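Laccase (Botrytis aclada, PDB 3SQR) oxidises phenolic substrates such as hydroquinones at a type 1 copper and reduces dioxygen to water, probably in lignin breakdown and detoxification of its products. Local coordinates at residues Thr420-Phe424 against Asn425-Ile429; Lys550-Asp553 against Thr554-Glu558; Glu212-Asp215 against Thr216-Leu219; Ala529-Ser533 against Glu534-Met538. All blocks are in the same frame, centred on the assembly; numbering follows the deposited sequence. Where two conformers were deposited one is given.

Interactions 3 and 4 form one neighbourhood and interactions 1 and 2 another. Interaction 4 holds a histidine ligand of the type 1 copper. Interaction 3 lies against it, with centres about 13 Å apart, although the two come from different multicopper oxidase domains of the sequence. Ala217 CB comes within 3.4 Å of Trp530 CE3 between them. The side chain of Trp214 is about 8 Å from that of the ligand His531. Interactions 1 and 2 lie farther from the centre of the chain, away from the copper sites. They touch through aromatic rings, with Phe424 CE2 3.8 Å from Phe557 CD1. The nearest atoms of interactions 1 and 4 are about 12 Å apart.

Interaction 1: Thr420-Phe424 against Asn425-Ile429; sequences TLKIF and NNETI. With NAG (2-acetamido-2-deoxy-beta-D-glucopyranose), chain J.
Asn425, Glu427 and Lys422 carry most of this local contact, where helix 419-424 ends and the chain turns away. The backbone closes as a Schellman motif. Glu427 N bonds to Lys422 O at 3.0 Å. Asn426 N bonds to Ile423 O at 2.8 Å. Asn426 is the C-prime residue and has a positive phi (67°). Asn425 N makes a last helical bond to Leu421 O at 2.9 Å. The Asn425 side chain lies beside that of Leu421, pointing the same way. Glu427 reaches back across Lys422. Its CG lies beside the backbone N (chi1 -60°) and the chain is extended beyond, which brings OE1 to 3.4 Å from Lys422 CB. The carboxylate thus meets the aliphatic part of the lysine. Lys422 NZ is 4.3 Å from Glu427 OE1, too far for a salt bridge. A water bridges them, accepting from NZ and donating to OE1, and Ser417 OG also bonds to NZ. Asn426 ND2 carries an N-linked sugar, in an Asn-Glu-Thr glycosylation sequon. Thr420 and Leu421 rest on Phe557 of helix 551-567. Glu427 O bonds to Gln544 NE2, just past strand 537-542, and the loop runs on to strand 436-439.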
loop_
_atom_site.group_PDB
_atom_site.type_symbol
_atom_site.label_atom_id
_atom_site.label_comp_id
_atom_site.label_asym_id
_atom_site.label_seq_id
_atom_site.Cartn_x
_atom_site.Cartn_y
_atom_site.Cartn_z
ATOM N N THR A 420 -1.285 -16.014 14.263
ATOM C CA THR A 420 -1.629 -17.284 13.674
ATOM C C THR A 420 -1.052 -18.451 14.461
ATOM O O THR A 420 -1.678 -19.489 14.526
ATOM C CB THR A 420 -1.207 -17.367 12.171
ATOM O OG1 THR A 420 -1.865 -16.241 11.556
ATOM C CG2 THR A 420 -1.855 -18.587 11.555
ATOM N N LEU A 421 0.110 -18.262 15.036
ATOM C CA LEU A 421 0.692 -19.344 15.884
ATOM C C LEU A 421 -0.198 -19.524 17.089
ATOM O O LEU A 421 -0.566 -20.651 17.449
ATOM C CB LEU A 421 2.111 -19.048 16.217
ATOM C CG LEU A 421 2.765 -20.085 17.155
ATOM C CD1 LEU A 421 2.665 -21.495 16.536
ATOM C CD2 LEU A 421 4.196 -19.643 17.393
ATOM N N LYS A 422 -0.619 -18.423 17.648
ATOM C CA LYS A 422 -1.580 -18.479 18.760
ATOM C C LYS A 422 -2.870 -19.189 18.364
ATOM O O LYS A 422 -3.438 -20.040 19.094
ATOM C CB LYS A 422 -1.803 -17.069 19.311
ATOM C CG LYS A 422 -0.562 -16.400 19.818
ATOM C CD LYS A 422 -0.886 -15.074 20.463
ATOM C CE LYS A 422 0.289 -14.269 20.826
ATOM N NZ LYS A 422 1.041 -14.891 22.025
ATOM N N ILE A 423 -3.407 -18.858 17.189
ATOM C CA ILE A 423 -4.543 -19.537 16.686
ATOM C C ILE A 423 -4.307 -21.028 16.440
ATOM O O ILE A 423 -5.137 -21.815 16.810
ATOM C CB ILE A 423 -5.013 -18.845 15.328
ATOM C CG1 ILE A 423 -5.631 -17.534 15.721
ATOM C CG2 ILE A 423 -5.914 -19.765 14.576
ATOM C CD1 ILE A 423 -5.788 -16.575 14.491
ATOM N N PHE A 424 -3.201 -21.407 15.810
ATOM C CA PHE A 424 -2.837 -22.821 15.644
ATOM C C PHE A 424 -2.757 -23.569 17.000
ATOM O O PHE A 424 -3.050 -24.762 17.063
ATOM C CB PHE A 424 -1.493 -22.963 14.928
ATOM C CG PHE A 424 -1.513 -22.479 13.458
ATOM C CD1 PHE A 424 -2.711 -22.193 12.788
ATOM C CD2 PHE A 424 -0.313 -22.369 12.755
ATOM C CE1 PHE A 424 -2.693 -21.764 11.452
ATOM C CE2 PHE A 424 -0.281 -21.943 11.447
ATOM C CZ PHE A 424 -1.465 -21.655 10.775
ATOM N N ASN A 425 -2.356 -22.862 18.031
ATOM C CA ASN A 425 -2.398 -23.389 19.416
ATOM C C ASN A 425 -3.720 -23.258 20.145
ATOM O O ASN A 425 -3.783 -23.502 21.363
ATOM C CB ASN A 425 -1.281 -22.743 20.201
ATOM C CG ASN A 425 0.067 -23.346 19.859
ATOM O OD1 ASN A 425 0.970 -22.662 19.367
ATOM N ND2 ASN A 425 0.203 -24.680 20.100
ATOM N N ASN A 426 -4.780 -22.901 19.396
ATOM C CA ASN A 426 -6.173 -22.885 19.842
ATOM C C ASN A 426 -6.475 -21.840 20.913
ATOM O O ASN A 426 -7.417 -21.960 21.674
ATOM C CB ASN A 426 -6.622 -24.278 20.273
ATOM C CG ASN A 426 -6.635 -25.254 19.131
ATOM O OD1 ASN A 426 -6.976 -24.903 17.973
ATOM N ND2 ASN A 426 -6.249 -26.493 19.418
ATOM N N GLU A 427 -5.687 -20.780 20.920
ATOM C CA GLU A 427 -5.900 -19.631 21.787
ATOM C C GLU A 427 -6.958 -18.763 21.195
ATOM O O GLU A 427 -6.887 -18.480 19.989
ATOM C CB GLU A 427 -4.597 -18.873 21.916
ATOM C CG GLU A 427 -3.433 -19.673 22.515
ATOM C CD GLU A 427 -2.145 -18.961 22.450
ATOM O OE1 GLU A 427 -2.122 -17.748 22.673
ATOM O OE2 GLU A 427 -1.128 -19.632 22.223
ATOM N N THR A 428 -7.903 -18.301 22.013
ATOM C CA THR A 428 -8.942 -17.357 21.586
ATOM C C THR A 428 -8.894 -15.992 22.306
ATOM O O THR A 428 -9.652 -15.060 21.949
ATOM C CB THR A 428 -10.302 -17.995 21.717
ATOM O OG1 THR A 428 -10.454 -18.373 23.100
ATOM C CG2 THR A 428 -10.402 -19.230 20.834
ATOM N N ILE A 429 -7.990 -15.890 23.284
ATOM C CA ILE A 429 -7.736 -14.695 24.052
ATOM C C ILE A 429 -6.302 -14.294 23.825
ATOM O O ILE A 429 -5.365 -15.018 24.181
ATOM C CB ILE A 429 -7.954 -14.901 25.595
ATOM C CG1 ILE A 429 -9.354 -15.425 25.924
ATOM C CG2 ILE A 429 -7.737 -13.582 26.381
ATOM C CD1 ILE A 429 -9.418 -15.993 27.366
HETATM C C1 NAG J . -6.265 -27.509 18.390
HETATM C C2 NAG J . -5.209 -28.589 18.593
HETATM C C3 NAG J . -5.425 -29.746 17.607
HETATM C C4 NAG J . -6.902 -30.164 17.468
HETATM C C5 NAG J . -7.763 -28.931 17.212
HETATM C C6 NAG J . -9.247 -29.270 17.041
HETATM C C7 NAG J . -2.933 -27.983 19.385
HETATM C C8 NAG J . -1.691 -27.188 19.079
HETATM N N2 NAG J . -3.907 -27.913 18.473
HETATM O O3 NAG J . -4.678 -30.847 18.052
HETATM O O4 NAG J . -7.089 -31.038 16.370
HETATM O O5 NAG J . -7.580 -28.056 18.318
HETATM O O6 NAG J . -9.715 -29.858 18.235
HETATM O O7 NAG J . -3.005 -28.656 20.418
HETATM O O HOH W 1 -0.786 -15.245 23.936
HETATM O O HOH W 2 -7.756 -21.840 16.834
#

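Interaction 2: Lys550-Asp553 against Thr554-Glu558; sequences KMTD and TAIFE
The Phe557 ring and the Asp553 carboxylate are the flat groups. Phe557 CB packs on the backbone oxygen Asp553 O at 3.3 Å, and the ring itself leads away to Phe424, with which it makes an edge-to-face pair. The carboxylate lies beside Ile556, with OD1 4.0 Å from Ile556 CD1. Its OD1 bonds to Tyr136 OH, and OD2 is close to Glu135 OE2. Such a like-charged neighbour would tend to raise the pKa of one of the two acids. The contact makes up the first two turns of helix 551-567, with Lys550 at the N-cap position. Lys550 O takes two bonds from Thr554. The amide N binds at 2.9 Å, and OG1 binds at 3.2 Å from above the carbonyl plane. OG1 can fold back to this oxygen because chi1 of -57° sets it on the side of its own backbone N. Regular helical bonds follow, such as Ala555 N to Met551 O at 2.9 Å. Ile556 lies alongside Thr552 and sets CG1 3.2 Å from Thr552 O. Phe557 is buried between this helix and helix 419-424 and also touches Pro418. Thr554 touches Val549, in the loop that links strand 537-542 to this helix.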
loop_
_atom_site.group_PDB
_atom_site.type_symbol
_atom_site.label_atom_id
_atom_site.label_comp_id
_atom_site.label_asym_id
_atom_site.label_seq_id
_atom_site.Cartn_x
_atom_site.Cartn_y
_atom_site.Cartn_z
ATOM N N LYS A 550 -3.320 -26.169 5.306
ATOM C CA LYS A 550 -2.816 -27.415 4.785
ATOM C C LYS A 550 -1.666 -27.805 5.724
ATOM O O LYS A 550 -0.955 -26.944 6.240
ATOM C CB LYS A 550 -2.353 -27.209 3.335
ATOM C CG LYS A 550 -3.411 -26.644 2.396
ATOM C CD LYS A 550 -2.811 -26.366 1.017
ATOM C CE LYS A 550 -3.862 -25.718 0.091
ATOM N NZ LYS A 550 -3.397 -25.749 -1.333
ATOM N N MET A 551 -1.450 -29.111 5.909
ATOM C CA MET A 551 -0.305 -29.570 6.651
ATOM C C MET A 551 0.973 -29.011 6.009
ATOM O O MET A 551 1.901 -28.605 6.691
ATOM C CB MET A 551 -0.249 -31.109 6.726
ATOM C CG MET A 551 1.156 -31.645 7.045
ATOM S SD MET A 551 1.373 -33.445 6.804
ATOM C CE MET A 551 1.863 -33.436 5.083
ATOM N N THR A 552 1.027 -29.014 4.688
ATOM C CA THR A 552 2.193 -28.477 4.038
ATOM C C THR A 552 2.514 -27.051 4.533
ATOM O O THR A 552 3.668 -26.723 4.790
ATOM C CB THR A 552 2.081 -28.556 2.516
ATOM O OG1 THR A 552 3.342 -28.217 1.981
ATOM C CG2 THR A 552 1.036 -27.659 1.983
ATOM N N ASP A 553 1.500 -26.242 4.696
ATOM C CA ASP A 553 1.684 -24.824 5.038
ATOM C C ASP A 553 1.982 -24.671 6.519
ATOM O O ASP A 553 2.771 -23.831 6.909
ATOM C CB ASP A 553 0.470 -24.016 4.565
ATOM C CG ASP A 553 0.406 -23.937 3.066
ATOM O OD1 ASP A 553 1.471 -23.882 2.451
ATOM O OD2 ASP A 553 -0.716 -23.997 2.505
ATOM N N THR A 554 1.399 -25.582 7.346
ATOM C CA THR A 554 1.741 -25.621 8.755
ATOM C C THR A 554 3.165 -25.963 8.972
ATOM O O THR A 554 3.793 -25.315 9.798
ATOM C CB THR A 554 0.732 -26.537 9.551
ATOM O OG1 THR A 554 -0.569 -26.030 9.319
ATOM C CG2 THR A 554 0.991 -26.478 10.973
ATOM N N ALA A 555 3.711 -26.936 8.242
ATOM C CA ALA A 555 5.125 -27.328 8.365
ATOM C C ALA A 555 5.968 -26.143 7.974
ATOM O O ALA A 555 6.890 -25.780 8.646
ATOM C CB ALA A 555 5.481 -28.621 7.452
ATOM N N ILE A 556 5.572 -25.466 6.905
ATOM C CA ILE A 556 6.377 -24.335 6.436
ATOM C C ILE A 556 6.452 -23.212 7.460
ATOM O O ILE A 556 7.524 -22.714 7.791
ATOM C CB ILE A 556 5.847 -23.861 5.066
ATOM C CG1 ILE A 556 6.225 -24.888 3.998
ATOM C CG2 ILE A 556 6.347 -22.463 4.745
ATOM C CD1 ILE A 556 5.389 -24.710 2.701
ATOM N N PHE A 557 5.314 -22.859 8.015
ATOM C CA PHE A 557 5.183 -21.841 9.047
ATOM C C PHE A 557 6.008 -22.153 10.270
ATOM O O PHE A 557 6.754 -21.309 10.792
ATOM C CB PHE A 557 3.703 -21.777 9.378
ATOM C CG PHE A 557 3.335 -20.818 10.430
ATOM C CD1 PHE A 557 3.428 -21.161 11.760
ATOM C CD2 PHE A 557 2.783 -19.559 10.089
ATOM C CE1 PHE A 557 3.044 -20.249 12.752
ATOM C CE2 PHE A 557 2.408 -18.697 11.043
ATOM C CZ PHE A 557 2.546 -19.025 12.399
ATOM N N GLU A 558 5.859 -23.395 10.706
ATOM C CA GLU A 558 6.682 -23.906 11.810
ATOM C C GLU A 558 8.161 -23.777 11.550
ATOM O O GLU A 558 8.928 -23.335 12.440
ATOM C CB GLU A 558 6.303 -25.365 12.073
ATOM C CG GLU A 558 4.957 -25.506 12.705
ATOM C CD GLU A 558 4.398 -26.947 12.675
ATOM O OE1 GLU A 558 4.993 -27.879 12.045
ATOM O OE2 GLU A 558 3.318 -27.114 13.261
#

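Interaction 3: Glu212-Asp215 against Thr216-Leu219; sequences EIWD and TARL. With NAG (2-acetamido-2-deoxy-beta-D-glucopyranose), chain B; BMA (beta-D-mannopyranose), chain C.
Arg218 NE gives its N-H to a water at 2.7 Å, in the guanidinium plane, and the water donates to Asp215 O. Asp215 OD1 lies over the centre of one guanidinium face, 3.3 Å from Arg218 NE. The salt bridge rests on charge alone, because the oxygen sits above the plane in which the N-H bonds lie. The carboxylate and guanidinium planes are 71° apart. The other carboxylate oxygen turns to the glycan: O6 of an N-acetylglucosamine donates to Asp215 OD2 at 2.9 Å. The next sugar, a mannose, lies close to the same oxygen. Asp215 therefore ties the arginine to the carbohydrate. The Arg218 side chain also runs across that of Trp214 over one ring face, with the guanidinium turned 74° from the indole plane. Its CB makes a CH-pi contact 3.6 Å from the centroid of the six-membered ring. CD sits over the same ring system, nearer its rim. Arg218 CG lies between its backbone N and carbonyl carbon (chi1 76°), and the chain then runs extended to NE, past indole and carboxylate in turn. Trp214 NE1 bonds to Asp576 O. In the backbone, Arg218 N bonds to Trp214 O at 2.8 Å at the end of helix 210-217. This helix packs on helix 529-533, with Ala217 and Ile213 against Trp530 and Trp214 against Ser533. Trp214 also touches Glu534, and the Arg218 backbone bonds to that of Phe402 in strand 402-406.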
loop_
_atom_site.group_PDB
_atom_site.type_symbol
_atom_site.label_atom_id
_atom_site.label_comp_id
_atom_site.label_asym_id
_atom_site.label_seq_id
_atom_site.Cartn_x
_atom_site.Cartn_y
_atom_site.Cartn_z
ATOM N N GLU A 212 18.107 4.743 10.758
ATOM C CA GLU A 212 18.959 5.724 11.453
ATOM C C GLU A 212 18.194 6.870 12.072
ATOM O O GLU A 212 18.698 7.568 12.995
ATOM C CB GLU A 212 20.011 6.244 10.488
ATOM C CG GLU A 212 20.894 5.076 10.111
ATOM C CD GLU A 212 22.320 5.405 9.841
ATOM O OE1 GLU A 212 22.570 6.413 9.137
ATOM O OE2 GLU A 212 23.177 4.576 10.264
ATOM N N ILE A 213 16.975 7.094 11.594
ATOM C CA ILE A 213 16.217 8.239 12.027
ATOM C C ILE A 213 14.993 7.862 12.854
ATOM O O ILE A 213 14.247 8.747 13.290
ATOM C CB ILE A 213 15.884 9.143 10.839
ATOM C CG1 ILE A 213 15.385 8.356 9.671
ATOM C CG2 ILE A 213 17.195 9.781 10.283
ATOM C CD1 ILE A 213 15.092 9.187 8.432
ATOM N N TRP A 214 14.770 6.563 13.062
ATOM C CA TRP A 214 13.589 6.116 13.791
ATOM C C TRP A 214 13.641 6.597 15.239
ATOM O O TRP A 214 12.627 6.987 15.823
ATOM C CB TRP A 214 13.508 4.592 13.742
ATOM C CG TRP A 214 12.694 3.919 14.778
ATOM C CD1 TRP A 214 13.165 3.046 15.710
ATOM C CD2 TRP A 214 11.289 4.064 15.050
ATOM N NE1 TRP A 214 12.173 2.639 16.521
ATOM C CE2 TRP A 214 10.996 3.231 16.140
ATOM C CE3 TRP A 214 10.263 4.794 14.485
ATOM C CZ2 TRP A 214 9.718 3.125 16.676
ATOM C CZ3 TRP A 214 9.001 4.710 15.047
ATOM C CH2 TRP A 214 8.734 3.838 16.089
ATOM N N ASP A 215 14.824 6.552 15.848
ATOM C CA ASP A 215 14.883 7.017 17.247
ATOM C C ASP A 215 14.497 8.492 17.401
ATOM O O ASP A 215 13.820 8.878 18.376
ATOM C CB ASP A 215 16.250 6.680 17.888
ATOM C CG ASP A 215 16.424 5.221 18.113
ATOM O OD1 ASP A 215 15.485 4.560 18.599
ATOM O OD2 ASP A 215 17.520 4.694 17.820
ATOM N N THR A 216 14.853 9.331 16.437
ATOM C CA THR A 216 14.335 10.712 16.412
ATOM C C THR A 216 12.844 10.710 16.072
ATOM O O THR A 216 12.040 11.366 16.743
ATOM C CB THR A 216 15.054 11.571 15.408
ATOM O OG1 THR A 216 16.454 11.525 15.700
ATOM C CG2 THR A 216 14.531 13.016 15.435
ATOM N N ALA A 217 12.470 9.931 15.040
ATOM C CA ALA A 217 11.075 9.992 14.564
ATOM C C ALA A 217 10.129 9.610 15.672
ATOM O O ALA A 217 9.070 10.191 15.831
ATOM C CB ALA A 217 10.849 9.091 13.316
ATOM N N ARG A 218 10.520 8.646 16.471
ATOM C CA ARG A 218 9.608 8.128 17.464
ATOM C C ARG A 218 9.414 9.056 18.691
ATOM O O ARG A 218 8.607 8.762 19.546
ATOM C CB ARG A 218 10.023 6.756 17.917
ATOM C CG ARG A 218 11.190 6.725 18.845
ATOM C CD ARG A 218 11.673 5.343 18.925
ATOM N NE ARG A 218 12.605 5.146 20.050
ATOM C CZ ARG A 218 12.925 3.953 20.516
ATOM N NH1 ARG A 218 12.421 2.855 19.970
ATOM N NH2 ARG A 218 13.754 3.855 21.551
ATOM N N LEU A 219 10.139 10.163 18.750
ATOM C CA LEU A 219 9.837 11.187 19.757
ATOM C C LEU A 219 8.507 11.861 19.427
ATOM O O LEU A 219 7.931 12.584 20.262
ATOM C CB LEU A 219 10.980 12.218 19.818
ATOM C CG LEU A 219 12.391 11.693 20.172
ATOM C CD1 LEU A 219 13.482 12.842 20.244
ATOM C CD2 LEU A 219 12.415 10.868 21.429
HETATM C C1 NAG B . 19.843 0.350 13.394
HETATM C C2 NAG B . 20.579 1.563 12.892
HETATM C C3 NAG B . 21.199 2.336 14.041
HETATM C C4 NAG B . 20.184 2.523 15.188
HETATM C C5 NAG B . 19.531 1.214 15.545
HETATM C C6 NAG B . 18.474 1.258 16.665
HETATM C C7 NAG B . 21.611 1.363 10.680
HETATM C C8 NAG B . 22.810 0.855 9.905
HETATM N N2 NAG B . 21.619 1.121 11.968
HETATM O O3 NAG B . 21.551 3.573 13.511
HETATM O O4 NAG B . 20.818 3.034 16.356
HETATM O O5 NAG B . 18.904 0.743 14.344
HETATM O O6 NAG B . 17.535 2.221 16.299
HETATM O O7 NAG B . 20.713 1.987 10.177
HETATM C C1 BMA C . 20.434 4.393 16.555
HETATM C C2 BMA C . 20.802 4.725 18.003
HETATM C C3 BMA C . 20.626 6.221 18.172
HETATM C C4 BMA C . 21.354 7.081 17.144
HETATM C C5 BMA C . 21.163 6.635 15.672
HETATM C C6 BMA C . 22.339 6.954 14.718
HETATM O O2 BMA C . 22.142 4.307 18.179
HETATM O O3 BMA C . 20.989 6.530 19.503
HETATM O O4 BMA C . 20.846 8.382 17.268
HETATM O O5 BMA C . 21.114 5.211 15.635
HETATM O O6 BMA C . 22.886 8.249 14.508
HETATM O O HOH W 3 17.383 8.605 15.099
HETATM O O HOH W 4 13.475 7.540 20.923
#

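Interaction 4: Ala529-Ser533 against Glu534-Met538; sequences AWHAS and EGLAM. With CU (copper (II) ion), chain D.
The type 1 copper site takes one of its ligands from this contact, which also holds the Schellman motif that ends helix 529-533. His531 spans both. Its ND1 binds the copper at 2.0 Å, and His463 and Cys526 supply the other two ligand atoms. Its carbonyl oxygen accepts Leu536 N at 3.0 Å, in a nearly straight bond (171° at the hydrogen). Gly535 is the C-prime residue, and its N bonds to Ala532 O at 3.0 Å. Its backbone angles (phi 82°) leave no room for a CB beside the preceding carbonyl oxygen, which explains a glycine here. The turn carries Leu536 to the metal, with CD1 3.6 Å from the copper. A leucine near the copper without binding it fits the axial position of fungal laccases. Glu534 reaches back along the helix end. A chi1 of -70° swings CG away from its own carbonyl, which places CD only 3.0 Å from Trp530 O. Glu534 OE1 stands 3.7 Å from His531 CD2, at a slant to the imidazole, and has a weak hydrogen bond from Trp404 NE1. Glu534 N bonds to Trp530 O at 2.9 Å. Strand 402-406 borders the site, with Trp404 meeting both the His531 ring and Leu536. Strand 520-526 supplies Cys526, whose backbone bonds to Leu536. From the turn the chain enters strand 537-542, where Ala537 touches His525 and Met538 touches Leu524, both of strand 520-526.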
loop_
_atom_site.group_PDB
_atom_site.type_symbol
_atom_site.label_atom_id
_atom_site.label_comp_id
_atom_site.label_asym_id
_atom_site.label_seq_id
_atom_site.Cartn_x
_atom_site.Cartn_y
_atom_site.Cartn_z
ATOM N N ALA A 529 4.466 4.816 7.727
ATOM C CA ALA A 529 5.300 3.823 8.310
ATOM C C ALA A 529 5.646 4.163 9.748
ATOM O O ALA A 529 5.650 3.271 10.582
ATOM C CB ALA A 529 6.611 3.589 7.453
ATOM N N TRP A 530 5.921 5.441 10.024
ATOM C CA TRP A 530 6.156 5.835 11.407
ATOM C C TRP A 530 4.993 5.488 12.301
ATOM O O TRP A 530 5.249 4.996 13.412
ATOM C CB TRP A 530 6.465 7.308 11.538
ATOM C CG TRP A 530 7.480 7.838 10.575
ATOM C CD1 TRP A 530 7.296 8.801 9.666
ATOM C CD2 TRP A 530 8.863 7.466 10.497
ATOM N NE1 TRP A 530 8.464 9.074 9.015
ATOM C CE2 TRP A 530 9.444 8.280 9.541
ATOM C CE3 TRP A 530 9.677 6.602 11.244
ATOM C CZ2 TRP A 530 10.803 8.213 9.235
ATOM C CZ3 TRP A 530 10.998 6.525 10.942
ATOM C CH2 TRP A 530 11.537 7.328 9.931
ATOM N N HIS A 531 3.764 5.713 11.826
ATOM C CA HIS A 531 2.564 5.500 12.650
ATOM C C HIS A 531 2.327 4.025 12.867
ATOM O O HIS A 531 2.042 3.597 13.987
ATOM C CB HIS A 531 1.351 6.168 12.016
ATOM C CG HIS A 531 1.471 7.664 11.957
ATOM N ND1 HIS A 531 0.487 8.473 11.472
ATOM C CD2 HIS A 531 2.494 8.490 12.301
ATOM C CE1 HIS A 531 0.875 9.734 11.544
ATOM N NE2 HIS A 531 2.089 9.769 12.068
ATOM N N ALA A 532 2.528 3.228 11.831
ATOM C CA ALA A 532 2.486 1.784 11.989
ATOM C C ALA A 532 3.468 1.306 13.021
ATOM O O ALA A 532 3.140 0.517 13.906
ATOM C CB ALA A 532 2.730 1.064 10.588
ATOM N N SER A 533 4.695 1.792 12.921
ATOM C CA SER A 533 5.756 1.414 13.860
ATOM C C SER A 533 5.468 1.881 15.313
ATOM O O SER A 533 5.851 1.174 16.291
ATOM C CB SER A 533 7.059 1.985 13.401
ATOM O OG SER A 533 7.606 1.113 12.443
ATOM N N GLU A 534 4.736 2.985 15.407
ATOM C CA GLU A 534 4.211 3.561 16.658
ATOM C C GLU A 534 2.935 2.922 17.150
ATOM O O GLU A 534 2.303 3.429 18.063
ATOM C CB GLU A 534 4.076 5.070 16.467
ATOM C CG GLU A 534 5.437 5.717 16.399
ATOM C CD GLU A 534 5.513 7.017 15.673
ATOM O OE1 GLU A 534 4.471 7.586 15.315
ATOM O OE2 GLU A 534 6.673 7.495 15.446
ATOM N N GLY A 535 2.524 1.810 16.540
ATOM C CA GLY A 535 1.403 1.089 16.978
ATOM C C GLY A 535 0.008 1.509 16.581
ATOM O O GLY A 535 -0.978 1.034 17.211
ATOM N N LEU A 536 -0.157 2.306 15.524
ATOM C CA LEU A 536 -1.469 2.649 15.078
ATOM C C LEU A 536 -2.048 1.546 14.229
ATOM O O LEU A 536 -2.025 1.602 13.006
ATOM C CB LEU A 536 -1.470 3.977 14.253
ATOM C CG LEU A 536 -2.736 4.777 14.352
ATOM C CD1 LEU A 536 -2.556 6.146 13.690
ATOM C CD2 LEU A 536 -3.904 4.074 13.735
ATOM N N ALA A 537 -2.618 0.581 14.893
ATOM C CA ALA A 537 -2.955 -0.654 14.271
ATOM C C ALA A 537 -3.811 -1.486 15.193
ATOM O O ALA A 537 -3.690 -1.391 16.401
ATOM C CB ALA A 537 -1.648 -1.420 13.913
ATOM N N MET A 538 -4.622 -2.356 14.591
ATOM C CA MET A 538 -5.298 -3.383 15.294
ATOM C C MET A 538 -5.432 -4.578 14.341
ATOM O O MET A 538 -4.845 -4.580 13.265
ATOM C CB MET A 538 -6.621 -2.894 15.831
ATOM C CG MET A 538 -7.467 -2.212 14.791
ATOM S SD MET A 538 -8.161 -3.337 13.704
ATOM C CE MET A 538 -9.315 -4.206 14.839
HETATM CU CU CU D . -1.200 7.658 10.706
#